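Local structure of high-affinity zinc uptake system protein znuA (Streptococcus suis, 3MFQ) at residues W106-L111 against A177-F182; L111-V116 against K140-L145; H149-K154 against M269-V274. The protein binds zinc in the cleft between two lobes and, as a TroA-type solute-binding protein, probably hands metal to an ABC transporter for uptake. All blocks are in the same frame, centred on the assembly; numbering follows the deposited sequence.

Interaction 1: W106-L111 against A177-F182; sequences WFSIPL and AASYDF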
loop_
_atom_site.group_PDB
_atom_site.type_symbol
_atom_site.label_atom_id
_atom_site.label_comp_id
_atom_site.label_asym_id
_atom_site.label_seq_id
_atom_site.Cartn_x
_atom_site.Cartn_y
_atom_site.Cartn_z
ATOM N N TRP A 106 4.452 -3.086 1.100
ATOM C CA TRP A 106 4.865 -2.708 -0.253
ATOM C C TRP A 106 5.635 -1.388 -0.347
ATOM O O TRP A 106 6.277 -1.116 -1.361
ATOM C CB TRP A 106 3.663 -2.698 -1.207
ATOM C CG TRP A 106 2.489 -1.946 -0.683
ATOM C CD1 TRP A 106 2.235 -0.616 -0.834
ATOM C CD2 TRP A 106 1.404 -2.479 0.078
ATOM N NE1 TRP A 106 1.056 -0.286 -0.211
ATOM C CE2 TRP A 106 0.526 -1.413 0.357
ATOM C CE3 TRP A 106 1.088 -3.755 0.552
ATOM C CZ2 TRP A 106 -0.646 -1.584 1.086
ATOM C CZ3 TRP A 106 -0.076 -3.921 1.276
ATOM C CH2 TRP A 106 -0.928 -2.842 1.537
ATOM N N PHE A 107 5.574 -0.572 0.702
ATOM C CA PHE A 107 6.331 0.677 0.724
ATOM C C PHE A 107 7.780 0.442 1.146
ATOM O O PHE A 107 8.621 1.330 1.034
ATOM C CB PHE A 107 5.657 1.713 1.625
ATOM C CG PHE A 107 4.352 2.223 1.089
ATOM C CD1 PHE A 107 4.304 2.924 -0.105
ATOM C CD2 PHE A 107 3.172 2.011 1.782
ATOM C CE1 PHE A 107 3.102 3.397 -0.603
ATOM C CE2 PHE A 107 1.967 2.482 1.289
ATOM C CZ PHE A 107 1.933 3.175 0.097
ATOM N N SER A 108 8.065 -0.758 1.637
ATOM C CA SER A 108 9.440 -1.180 1.847
ATOM C C SER A 108 9.913 -1.865 0.577
ATOM O O SER A 108 9.779 -3.078 0.432
ATOM C CB SER A 108 9.548 -2.139 3.032
ATOM O OG SER A 108 10.873 -2.639 3.166
ATOM N N ILE A 109 10.452 -1.079 -0.347
ATOM C CA ILE A 109 10.878 -1.595 -1.645
ATOM C C ILE A 109 11.549 -2.969 -1.575
ATOM O O ILE A 109 11.271 -3.835 -2.403
ATOM C CB ILE A 109 11.779 -0.588 -2.388
ATOM C CG1 ILE A 109 10.955 0.626 -2.817
ATOM C CG2 ILE A 109 12.428 -1.239 -3.595
ATOM C CD1 ILE A 109 11.728 1.636 -3.623
ATOM N N PRO A 110 12.434 -3.179 -0.589
ATOM C CA PRO A 110 13.022 -4.514 -0.444
ATOM C C PRO A 110 11.945 -5.591 -0.318
ATOM O O PRO A 110 11.993 -6.610 -1.009
ATOM C CB PRO A 110 13.810 -4.401 0.860
ATOM C CG PRO A 110 14.173 -2.970 0.948
ATOM C CD PRO A 110 13.017 -2.215 0.361
ATOM N N LEU A 111 10.980 -5.357 0.563
ATOM C CA LEU A 111 9.878 -6.288 0.760
ATOM C C LEU A 111 9.074 -6.488 -0.517
ATOM O O LEU A 111 8.651 -7.599 -0.823
ATOM C CB LEU A 111 8.967 -5.798 1.886
ATOM C CG LEU A 111 9.294 -6.353 3.274
ATOM C CD1 LEU A 111 10.786 -6.585 3.429
ATOM C CD2 LEU A 111 8.763 -5.436 4.364
ATOM N N ALA A 177 8.142 4.899 6.453
ATOM C CA ALA A 177 8.866 5.696 7.431
ATOM C C ALA A 177 10.143 4.994 7.873
ATOM O O ALA A 177 11.189 5.624 8.029
ATOM C CB ALA A 177 7.982 5.983 8.629
ATOM N N ALA A 178 10.048 3.685 8.070
ATOM C CA ALA A 178 11.183 2.895 8.518
ATOM C C ALA A 178 12.289 2.879 7.473
ATOM O O ALA A 178 13.462 2.729 7.804
ATOM C CB ALA A 178 10.743 1.479 8.841
ATOM N N SER A 179 11.913 3.038 6.210
ATOM C CA SER A 179 12.881 2.956 5.125
ATOM C C SER A 179 13.642 4.263 4.903
ATOM O O SER A 179 14.766 4.253 4.398
ATOM C CB SER A 179 12.196 2.513 3.829
ATOM O OG SER A 179 11.557 1.260 3.994
ATOM N N TYR A 180 13.037 5.383 5.289
ATOM C CA TYR A 180 13.623 6.687 5.000
ATOM C C TYR A 180 13.604 7.628 6.186
ATOM O O TYR A 180 13.253 8.796 6.052
ATOM C CB TYR A 180 12.902 7.331 3.820
ATOM C CG TYR A 180 12.679 6.351 2.704
ATOM C CD1 TYR A 180 13.619 6.188 1.700
ATOM C CD2 TYR A 180 11.544 5.562 2.677
ATOM C CE1 TYR A 180 13.421 5.278 0.685
ATOM C CE2 TYR A 180 11.335 4.654 1.676
ATOM C CZ TYR A 180 12.276 4.512 0.678
ATOM O OH TYR A 180 12.075 3.604 -0.331
ATOM N N ASP A 181 13.985 7.115 7.346
ATOM C CA ASP A 181 14.104 7.942 8.536
ATOM C C ASP A 181 12.931 8.909 8.661
ATOM O O ASP A 181 13.114 10.128 8.661
ATOM C CB ASP A 181 15.415 8.723 8.499
ATOM C CG ASP A 181 15.714 9.418 9.806
ATOM O OD1 ASP A 181 15.510 8.797 10.872
ATOM O OD2 ASP A 181 16.157 10.582 9.766
ATOM N N PHE A 182 11.727 8.356 8.765
ATOM C CA PHE A 182 10.522 9.164 8.889
ATOM C C PHE A 182 9.692 8.772 10.102
ATOM O O PHE A 182 9.817 7.667 10.623
ATOM C CB PHE A 182 9.669 9.038 7.632
ATOM C CG PHE A 182 9.675 10.263 6.775
ATOM C CD1 PHE A 182 10.639 10.435 5.798
ATOM C CD2 PHE A 182 8.716 11.244 6.946
ATOM C CE1 PHE A 182 10.646 11.562 5.007
ATOM C CE2 PHE A 182 8.716 12.374 6.159
ATOM C CZ PHE A 182 9.683 12.534 5.188
HETATM O O HOH W 1 13.088 -1.196 4.256
HETATM O O HOH W 2 12.227 1.040 0.554
#
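Ser108 and Ser179 face each other across a water. Their hydroxyls are too far apart to bond directly, OG to OG 4.0 Å, and water 1 fills the gap, 2.9 Å from Ser108 OG and donating to Ser179 OG. Ser108 stands at the N-cap position of helix 109-123, and its first torsion (chi1 175°) brings OG to water 1. Ser179 OG, turned beside its own backbone N (chi1 -58°), gives its hydrogen to Tyr175 O one turn back and accepts one from the water. Next along, Tyr180 reaches over with its phenol end and crosses Ile109 at about a right angle: Tyr180 OH sits 3.9 Å from Ile109 CD1, with Ile109 CG1 nearly as close. The contact lies near the zinc site, probably at the base of the cleft, in the two-lobed fold of the TroA-type binding proteins: residues 106-111 come soon after the zinc ligand His104 and 177-182 soon after His170, and the contact joins the stretches of backbone that follow these two ligands. Water 2 makes a second bridge, accepting from Ile109 N at 2.9 Å and lying 2.7 Å from Tyr180 OH, and thereby serves an N-H in the first turn of the helix. Phe107 contributes its carbonyl rather than its ring; Phe107 O lies near the plane of the Tyr180 ring, at the edge, 4.3 Å from CE2. The Phe107 ring itself leads away and stacks on Phe173, while Tyr180 also meets the rings of Phe176 and His149.

Interaction 2: L111-V116 against K140-L145; sequences LYKSAV and KYQAQL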
loop_
_atom_site.group_PDB
_atom_site.type_symbol
_atom_site.label_atom_id
_atom_site.label_comp_id
_atom_site.label_asym_id
_atom_site.label_seq_id
_atom_site.Cartn_x
_atom_site.Cartn_y
_atom_site.Cartn_z
ATOM N N LEU A 111 10.980 -5.357 0.563
ATOM C CA LEU A 111 9.878 -6.288 0.760
ATOM C C LEU A 111 9.074 -6.488 -0.517
ATOM O O LEU A 111 8.651 -7.599 -0.823
ATOM C CB LEU A 111 8.967 -5.798 1.886
ATOM C CG LEU A 111 9.294 -6.353 3.274
ATOM C CD1 LEU A 111 10.786 -6.585 3.429
ATOM C CD2 LEU A 111 8.763 -5.436 4.364
ATOM N N TYR A 112 8.866 -5.408 -1.263
ATOM C CA TYR A 112 8.112 -5.493 -2.505
ATOM C C TYR A 112 8.882 -6.295 -3.550
ATOM O O TYR A 112 8.306 -7.112 -4.265
ATOM C CB TYR A 112 7.770 -4.100 -3.033
ATOM C CG TYR A 112 6.693 -4.104 -4.098
ATOM C CD1 TYR A 112 5.363 -4.324 -3.765
ATOM C CD2 TYR A 112 7.005 -3.884 -5.433
ATOM C CE1 TYR A 112 4.376 -4.329 -4.731
ATOM C CE2 TYR A 112 6.024 -3.886 -6.407
ATOM C CZ TYR A 112 4.710 -4.109 -6.050
ATOM O OH TYR A 112 3.726 -4.112 -7.012
ATOM N N LYS A 113 10.187 -6.061 -3.632
ATOM C CA LYS A 113 11.039 -6.838 -4.521
ATOM C C LYS A 113 10.929 -8.316 -4.179
ATOM O O LYS A 113 10.975 -9.173 -5.059
ATOM C CB LYS A 113 12.493 -6.388 -4.405
ATOM C CG LYS A 113 12.763 -4.994 -4.939
ATOM C CD LYS A 113 14.196 -4.577 -4.655
ATOM C CE LYS A 113 15.189 -5.552 -5.265
ATOM N NZ LYS A 113 15.175 -5.486 -6.749
ATOM N N SER A 114 10.788 -8.610 -2.891
ATOM C CA SER A 114 10.598 -9.979 -2.441
ATOM C C SER A 114 9.302 -10.535 -3.010
ATOM O O SER A 114 9.285 -11.616 -3.595
ATOM C CB SER A 114 10.570 -10.045 -0.914
ATOM O OG SER A 114 10.360 -11.374 -0.466
ATOM N N ALA A 115 8.217 -9.785 -2.834
ATOM C CA ALA A 115 6.915 -10.171 -3.367
ATOM C C ALA A 115 6.999 -10.432 -4.868
ATOM O O ALA A 115 6.496 -11.441 -5.365
ATOM C CB ALA A 115 5.888 -9.088 -3.074
ATOM N N VAL A 116 7.643 -9.510 -5.578
ATOM C CA VAL A 116 7.858 -9.640 -7.013
ATOM C C VAL A 116 8.471 -10.987 -7.354
ATOM O O VAL A 116 8.116 -11.603 -8.356
ATOM C CB VAL A 116 8.783 -8.528 -7.535
ATOM C CG1 VAL A 116 9.349 -8.897 -8.899
ATOM C CG2 VAL A 116 8.042 -7.199 -7.583
ATOM N N LYS A 140 14.316 -7.139 -15.186
ATOM C CA LYS A 140 14.170 -5.758 -15.631
ATOM C C LYS A 140 13.339 -4.930 -14.653
ATOM O O LYS A 140 13.592 -3.741 -14.470
ATOM C CB LYS A 140 13.545 -5.701 -17.024
ATOM C CG LYS A 140 13.303 -4.287 -17.523
ATOM C CD LYS A 140 12.586 -4.281 -18.863
ATOM C CE LYS A 140 12.296 -2.860 -19.324
ATOM N NZ LYS A 140 11.652 -2.835 -20.666
ATOM N N TYR A 141 12.349 -5.557 -14.027
ATOM C CA TYR A 141 11.501 -4.850 -13.073
ATOM C C TYR A 141 12.175 -4.748 -11.707
ATOM O O TYR A 141 12.009 -3.755 -10.998
ATOM C CB TYR A 141 10.127 -5.514 -12.955
ATOM C CG TYR A 141 9.134 -4.723 -12.126
ATOM C CD1 TYR A 141 8.810 -3.413 -12.459
ATOM C CD2 TYR A 141 8.514 -5.286 -11.019
ATOM C CE1 TYR A 141 7.902 -2.686 -11.708
ATOM C CE2 TYR A 141 7.604 -4.566 -10.262
ATOM C CZ TYR A 141 7.303 -3.269 -10.612
ATOM O OH TYR A 141 6.399 -2.556 -9.860
ATOM N N GLN A 142 12.934 -5.774 -11.337
ATOM C CA GLN A 142 13.706 -5.725 -10.104
ATOM C C GLN A 142 14.654 -4.535 -10.143
ATOM O O GLN A 142 14.758 -3.775 -9.180
ATOM C CB GLN A 142 14.498 -7.018 -9.901
ATOM C CG GLN A 142 13.651 -8.233 -9.559
ATOM C CD GLN A 142 13.072 -8.179 -8.156
ATOM O OE1 GLN A 142 12.557 -9.177 -7.650
ATOM N NE2 GLN A 142 13.155 -7.017 -7.520
ATOM N N ALA A 143 15.338 -4.378 -11.271
ATOM C CA ALA A 143 16.271 -3.277 -11.458
ATOM C C ALA A 143 15.547 -1.940 -11.430
ATOM O O ALA A 143 16.079 -0.951 -10.929
ATOM C CB ALA A 143 17.029 -3.441 -12.759
ATOM N N GLN A 144 14.338 -1.910 -11.979
ATOM C CA GLN A 144 13.536 -0.693 -11.977
ATOM C C GLN A 144 13.143 -0.326 -10.555
ATOM O O GLN A 144 13.061 0.854 -10.209
ATOM C CB GLN A 144 12.289 -0.861 -12.844
ATOM C CG GLN A 144 12.575 -0.902 -14.331
ATOM C CD GLN A 144 11.319 -1.069 -15.155
ATOM O OE1 GLN A 144 11.359 -1.030 -16.383
ATOM N NE2 GLN A 144 10.192 -1.254 -14.481
ATOM N N LEU A 145 12.902 -1.343 -9.735
ATOM C CA LEU A 145 12.609 -1.131 -8.325
ATOM C C LEU A 145 13.859 -0.626 -7.615
ATOM O O LEU A 145 13.778 0.207 -6.714
ATOM C CB LEU A 145 12.101 -2.421 -7.681
ATOM C CG LEU A 145 10.762 -2.954 -8.200
ATOM C CD1 LEU A 145 10.480 -4.349 -7.664
ATOM C CD2 LEU A 145 9.632 -2.004 -7.845
HETATM O O HOH W 3 3.755 -3.830 -9.820
#
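Tyr112, Val116, Tyr141 and Leu145 supply the apolar part of the contact, knitting together two helical segments, 111-116 and 140-145, that run nearly antiparallel, 173° between their directions and 10.3 Å at the closest approach of their axes. Leu145 divides its two methyls: CD2 reaches the edge of the Tyr112 ring, 4.0 Å from CD2 of that tyrosine, and CD1 lies 3.8 Å from Val116 CG2. The same Val116 methyl also touches the edge of the Tyr141 ring near CE2, so the valine branch sits between the leucine and the tyrosine. The two tyrosine side chains are roughly perpendicular, and Tyr141 OH comes to the edge of the Tyr112 ring, 3.7 Å from CE2 and near its plane. Here the long helix 131-156, the single helix that joins the two lobes in TroA-type binding proteins, lies along helix 109-123 of the N-terminal lobe. Phe266 of the C-terminal helix stacks on Tyr112 and also touches Tyr141 and Leu145, while Met19 of helix 14-24 packs on Tyr112 and Val116.

Water joins the phenol ends. Both rings lie on one flank of the helix pair, where their hydroxyls share water 3, which is 2.8 Å from Tyr112 OH, in the plane of that ring, and 2.9 Å from Tyr141 OH.

Charge enters on the other flank. Lys113 bends at chi3 (58°) and chi4 (69°), curling its ammonium group onto the neighbouring helix, where NZ makes a weak hydrogen bond of 3.0 Å to the backbone Gln142 O. The stronger partner of Lys113 NZ is Asp146, one turn beyond Gln142, in a salt bridge. The aliphatic part of the lysine, at CG, rests 3.6 Å from Leu145 CD1.

Interaction 3: H149-K154 against M269-V274; sequences HAWVEK and MYKHNV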
loop_
_atom_site.group_PDB
_atom_site.type_symbol
_atom_site.label_atom_id
_atom_site.label_comp_id
_atom_site.label_asym_id
_atom_site.label_seq_id
_atom_site.Cartn_x
_atom_site.Cartn_y
_atom_site.Cartn_z
ATOM N N HIS A 149 14.262 3.017 -5.653
ATOM C CA HIS A 149 14.679 3.246 -4.276
ATOM C C HIS A 149 15.670 4.400 -4.193
ATOM O O HIS A 149 15.630 5.198 -3.258
ATOM C CB HIS A 149 15.289 1.981 -3.671
ATOM C CG HIS A 149 15.623 2.109 -2.216
ATOM N ND1 HIS A 149 14.791 1.650 -1.218
ATOM C CD2 HIS A 149 16.695 2.651 -1.591
ATOM C CE1 HIS A 149 15.337 1.900 -0.041
ATOM N NE2 HIS A 149 16.493 2.508 -0.241
ATOM N N ALA A 150 16.556 4.485 -5.180
ATOM C CA ALA A 150 17.531 5.566 -5.235
ATOM C C ALA A 150 16.838 6.894 -5.514
ATOM O O ALA A 150 17.245 7.936 -5.003
ATOM C CB ALA A 150 18.579 5.279 -6.296
ATOM N N TRP A 151 15.786 6.847 -6.324
ATOM C CA TRP A 151 15.026 8.039 -6.678
ATOM C C TRP A 151 14.330 8.621 -5.457
ATOM O O TRP A 151 14.389 9.826 -5.212
ATOM C CB TRP A 151 13.994 7.702 -7.753
ATOM C CG TRP A 151 13.200 8.879 -8.237
ATOM C CD1 TRP A 151 13.502 9.693 -9.290
ATOM C CD2 TRP A 151 11.967 9.365 -7.695
ATOM N NE1 TRP A 151 12.536 10.659 -9.435
ATOM C CE2 TRP A 151 11.583 10.480 -8.467
ATOM C CE3 TRP A 151 11.152 8.969 -6.631
ATOM C CZ2 TRP A 151 10.420 11.202 -8.209
ATOM C CZ3 TRP A 151 9.999 9.687 -6.377
ATOM C CH2 TRP A 151 9.644 10.790 -7.161
ATOM N N VAL A 152 13.666 7.758 -4.695
ATOM C CA VAL A 152 12.945 8.182 -3.502
ATOM C C VAL A 152 13.894 8.824 -2.502
ATOM O O VAL A 152 13.598 9.876 -1.937
ATOM C CB VAL A 152 12.239 6.999 -2.820
ATOM C CG1 VAL A 152 11.509 7.471 -1.577
ATOM C CG2 VAL A 152 11.279 6.331 -3.786
ATOM N N GLU A 153 15.037 8.179 -2.292
ATOM C CA GLU A 153 16.060 8.691 -1.388
ATOM C C GLU A 153 16.493 10.104 -1.763
ATOM O O GLU A 153 16.374 11.031 -0.964
ATOM C CB GLU A 153 17.275 7.759 -1.370
ATOM C CG GLU A 153 17.085 6.483 -0.559
ATOM C CD GLU A 153 17.109 6.730 0.943
ATOM O OE1 GLU A 153 17.157 7.909 1.359
ATOM O OE2 GLU A 153 17.081 5.742 1.709
ATOM N N LYS A 154 17.002 10.262 -2.979
ATOM C CA LYS A 154 17.438 11.568 -3.451
ATOM C C LYS A 154 16.292 12.566 -3.364
ATOM O O LYS A 154 16.495 13.738 -3.053
ATOM C CB LYS A 154 17.960 11.476 -4.890
ATOM C CG LYS A 154 18.383 12.811 -5.498
ATOM C CD LYS A 154 19.218 12.617 -6.760
ATOM C CE LYS A 154 20.541 11.917 -6.458
ATOM N NZ LYS A 154 21.226 11.438 -7.695
ATOM N N MET A 269 2.716 5.253 -8.845
ATOM C CA MET A 269 1.995 5.520 -7.611
ATOM C C MET A 269 2.981 5.935 -6.530
ATOM O O MET A 269 2.688 6.786 -5.696
ATOM C CB MET A 269 1.213 4.282 -7.168
ATOM C CG MET A 269 0.569 4.399 -5.795
ATOM S SD MET A 269 1.708 4.078 -4.433
ATOM C CE MET A 269 2.057 2.341 -4.682
ATOM N N TYR A 270 4.158 5.325 -6.555
ATOM C CA TYR A 270 5.185 5.611 -5.565
ATOM C C TYR A 270 5.723 7.025 -5.724
ATOM O O TYR A 270 5.783 7.795 -4.763
ATOM C CB TYR A 270 6.334 4.622 -5.712
ATOM C CG TYR A 270 6.910 4.156 -4.405
ATOM C CD1 TYR A 270 7.540 5.044 -3.547
ATOM C CD2 TYR A 270 6.833 2.821 -4.029
ATOM C CE1 TYR A 270 8.067 4.619 -2.356
ATOM C CE2 TYR A 270 7.363 2.388 -2.833
ATOM C CZ TYR A 270 7.980 3.294 -2.000
ATOM O OH TYR A 270 8.516 2.882 -0.802
ATOM N N LYS A 271 6.129 7.354 -6.945
ATOM C CA LYS A 271 6.669 8.672 -7.239
ATOM C C LYS A 271 5.646 9.740 -6.891
ATOM O O LYS A 271 5.974 10.747 -6.267
ATOM C CB LYS A 271 7.058 8.778 -8.714
ATOM C CG LYS A 271 8.164 7.826 -9.138
ATOM C CD LYS A 271 8.516 8.012 -10.606
ATOM C CE LYS A 271 9.618 7.059 -11.034
ATOM N NZ LYS A 271 9.965 7.227 -12.471
ATOM N N HIS A 272 4.404 9.509 -7.299
ATOM C CA HIS A 272 3.309 10.419 -6.992
ATOM C C HIS A 272 3.248 10.722 -5.499
ATOM O O HIS A 272 3.175 11.882 -5.091
ATOM C CB HIS A 272 1.981 9.825 -7.456
ATOM C CG HIS A 272 0.780 10.576 -6.969
ATOM N ND1 HIS A 272 0.169 11.560 -7.713
ATOM C CD2 HIS A 272 0.082 10.485 -5.814
ATOM C CE1 HIS A 272 -0.859 12.045 -7.037
ATOM N NE2 HIS A 272 -0.933 11.409 -5.880
ATOM N N ASN A 273 3.274 9.670 -4.688
ATOM C CA ASN A 273 3.256 9.833 -3.243
ATOM C C ASN A 273 4.437 10.667 -2.762
ATOM O O ASN A 273 4.268 11.620 -2.003
ATOM C CB ASN A 273 3.245 8.469 -2.549
ATOM C CG ASN A 273 1.879 7.807 -2.588
ATOM O OD1 ASN A 273 0.932 8.341 -3.164
ATOM N ND2 ASN A 273 1.772 6.640 -1.966
ATOM N N VAL A 274 5.631 10.308 -3.221
ATOM C CA VAL A 274 6.853 10.986 -2.806
ATOM C C VAL A 274 6.863 12.473 -3.161
ATOM O O VAL A 274 7.087 13.314 -2.294
ATOM C CB VAL A 274 8.094 10.311 -3.407
ATOM C CG1 VAL A 274 9.308 11.197 -3.237
ATOM C CG2 VAL A 274 8.319 8.957 -2.757
#
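The helix that links the two lobes meets the C-terminal helix 266-281 here, through Trp151 and Val152 on one side and Tyr270, Lys271 and Val274 on the other. The two segments run nearly parallel, 6° apart with axes 10.6 Å from each other at their closest. The first torsion of Trp151 (chi1 -177°) places the six-membered ring of its indole against Lys271 and Val274, and the lysine side chain runs across it. Lys271 CG lies over one face in a CH-pi contact, 3.9 Å from the centroid of the six-membered ring of Trp151 and 14° off its normal. Beyond CG the lysine is extended and carries NZ over the five-membered ring, at 5.3 Å from its centroid, a long cation-pi pair that is at most weakly attractive. Helix 131-156, the long linking helix of the TroA-type fold, runs behind both lobes, and the buried contacts across the segments are between apolar atoms. Val274 CG1 lies 3.6 Å from Trp151 CZ3, and Val274 CG2 3.7 Å from Val152 CG1. The other valine methyl, Val152 CG2, reaches Tyr270 CE1 at 3.9 Å; Tyr180 touches both of these residues.

Overall arrangement
Interactions 1 and 2 share Leu111 and helix 109-123, with centres 13 Å apart; Trp106 CB packs against Tyr112 CD1 at 3.5 Å. Interactions 2 and 3 have centres 14 Å apart and follow one another along the linking helix, where residues 140-145 pack on helix 109-123, and 149-154 on helix 266-281. The centres of interactions 1 and 3 are about 11 Å apart, and the two touch, Ile109 CD1 meeting His149 CA at 3.4 Å. Interaction 1 is also nearer to the metal than interaction 2: the Phe107 side chain is about 8 Å from the zinc ion, that of Tyr112 about 14 Å.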